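Long-range contact in UPF0255 protein frsA (PDB 4I4C), which probably hydrolyses carboxylic esters and has an alpha/beta-hydrolase fold: residues L202-Q206 / T226-V232. Numbering follows the deposited sequence.
With 6NA (hexanoic acid), chain D.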
# COMPACT_ATOMS: atom_id res chain seq x y z
N LEU A 202 -4.18 -2.17 1.06
CA LEU A 202 -5.41 -1.37 0.99
C LEU A 202 -5.34 0.05 1.58
O LEU A 202 -6.23 0.86 1.31
CB LEU A 202 -6.59 -2.13 1.61
CG LEU A 202 -7.00 -3.42 0.87
CD1 LEU A 202 -8.03 -4.19 1.68
CD2 LEU A 202 -7.55 -3.09 -0.52
N ASP A 203 -4.32 0.36 2.36
CA ASP A 203 -4.17 1.71 2.92
C ASP A 203 -2.94 2.45 2.41
O ASP A 203 -2.50 3.44 3.01
CB ASP A 203 -4.25 1.72 4.46
CG ASP A 203 -3.22 0.83 5.11
OD1 ASP A 203 -2.13 0.62 4.54
OD2 ASP A 203 -3.49 0.33 6.22
N SER A 204 -2.38 1.97 1.31
CA SER A 204 -1.27 2.68 0.66
C SER A 204 -1.77 3.24 -0.66
O SER A 204 -2.82 2.84 -1.16
CB SER A 204 -0.10 1.72 0.40
OG SER A 204 0.62 1.41 1.59
N LEU A 205 -1.00 4.16 -1.24
CA LEU A 205 -1.25 4.62 -2.60
C LEU A 205 -0.08 4.14 -3.45
O LEU A 205 1.02 3.91 -2.93
CB LEU A 205 -1.34 6.16 -2.65
CG LEU A 205 -2.28 6.94 -1.73
CD1 LEU A 205 -2.05 8.44 -1.93
CD2 LEU A 205 -3.75 6.61 -1.94
N GLN A 206 -0.30 4.00 -4.75
CA GLN A 206 0.73 3.46 -5.64
C GLN A 206 1.97 4.35 -5.72
O GLN A 206 3.06 3.92 -6.14
CB GLN A 206 0.15 3.20 -7.03
CG GLN A 206 -0.32 4.43 -7.77
CD GLN A 206 -0.66 4.09 -9.20
OE1 GLN A 206 0.22 4.00 -10.04
NE2 GLN A 206 -1.94 3.86 -9.48
N THR A 226 3.88 0.73 -11.08
CA THR A 226 2.98 0.70 -9.93
C THR A 226 1.51 0.63 -10.33
O THR A 226 1.10 1.21 -11.34
CB THR A 226 3.22 1.88 -8.98
OG1 THR A 226 3.03 3.11 -9.69
CG2 THR A 226 4.65 1.83 -8.44
N VAL A 227 0.73 -0.09 -9.54
CA VAL A 227 -0.69 -0.24 -9.78
C VAL A 227 -1.41 -0.24 -8.43
O VAL A 227 -0.91 -0.81 -7.46
CB VAL A 227 -1.01 -1.58 -10.50
CG1 VAL A 227 -2.48 -1.65 -10.85
CG2 VAL A 227 -0.16 -1.75 -11.76
N ASP A 228 -2.58 0.41 -8.38
CA ASP A 228 -3.49 0.33 -7.24
C ASP A 228 -4.46 -0.85 -7.36
O ASP A 228 -5.13 -1.02 -8.39
CB ASP A 228 -4.30 1.63 -7.14
CG ASP A 228 -3.48 2.81 -6.62
OD1 ASP A 228 -2.84 2.68 -5.56
OD2 ASP A 228 -3.48 3.88 -7.29
N MET A 229 -4.56 -1.65 -6.30
CA MET A 229 -5.56 -2.71 -6.18
C MET A 229 -6.96 -2.13 -6.40
O MET A 229 -7.17 -0.94 -6.16
CB MET A 229 -5.53 -3.31 -4.77
CG MET A 229 -4.28 -4.10 -4.44
SD MET A 229 -4.37 -5.72 -5.22
CE MET A 229 -5.54 -6.53 -4.14
N PRO A 230 -7.91 -2.95 -6.86
CA PRO A 230 -9.30 -2.46 -7.00
C PRO A 230 -9.83 -1.85 -5.70
O PRO A 230 -9.61 -2.45 -4.65
CB PRO A 230 -10.08 -3.73 -7.36
CG PRO A 230 -9.08 -4.62 -8.02
CD PRO A 230 -7.75 -4.33 -7.36
N SER A 231 -10.48 -0.68 -5.80
CA SER A 231 -11.09 0.10 -4.68
C SER A 231 -10.11 1.08 -4.05
O SER A 231 -10.50 1.94 -3.24
CB SER A 231 -11.69 -0.79 -3.59
OG SER A 231 -10.67 -1.39 -2.81
N VAL A 232 -8.84 0.96 -4.43
CA VAL A 232 -7.76 1.78 -3.89
C VAL A 232 -7.28 2.82 -4.89
O VAL A 232 -7.04 2.50 -6.06
CB VAL A 232 -6.54 0.89 -3.51
CG1 VAL A 232 -5.35 1.76 -3.09
CG2 VAL A 232 -6.90 -0.10 -2.42
CA 6NA D . -4.26 -5.80 4.40
C 6NA D . -3.67 -4.65 3.66
O 6NA D . -3.50 -4.67 2.48
CB 6NA D . -5.58 -5.54 4.98
CG 6NA D . -6.28 -6.64 5.61
CD 6NA D . -5.73 -7.22 6.82
C6 6NA D . -6.11 -6.55 8.05
OXT 6NA D . -3.34 -3.66 4.25
O HOH W 1 -2.01 1.42 -3.62
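Q206 and D228 hold together two loops at the C-terminal ends of the neighbouring parallel strands 193-199 and 223-226, in the mixed sheet of an alpha/beta-hydrolase fold. Q206 NE2 donates to D228 OD2 at 2.7 Å along a nearly straight N-H line. The acceptor lies almost in the amide plane of Q206, yet the amide approaches from above the carboxylate, and the two planes stand 73° apart. The other carboxylate oxygen, D228 OD1, takes a weak, bent bond from the backbone N of Q206 at 3.0 Å, so one residue engages both oxygens. Q206 CG sits between its own backbone N and carbonyl carbon (chi1 64°), and the extended chain beyond it carries the amide across the carboxylate to T226. There T226 OG1 donates to Q206 OE1 at 3.0 Å, tilted out of the carbonyl plane.

Further along, a water joins the loops, donating to S204 O at 3.0 Å and to D228 OD1. V232, the last residue of a type II turn that starts at M229, sets CG1 against S204 O at 3.4 Å and CG2 against L202 CD2, the side chains of V232 and L202 crossing at about a right angle.

In the second shell, H183 ND1 and T181 O, both from strand 178-186, bond the two ends of the Q206 amide, fixing its rotation, while Y234 N reaches D228 OD2. L202 O is bonded by R323 of helix 314-323. At its start the loop 202-206 borders the bound hexanoic acid, whose carboxyl group meets two backbone N-H groups much as in the oxyanion hole of this fold: F273 N, just after R272 at the elbow position, and L202 N, 3.0 Å from 6NA O.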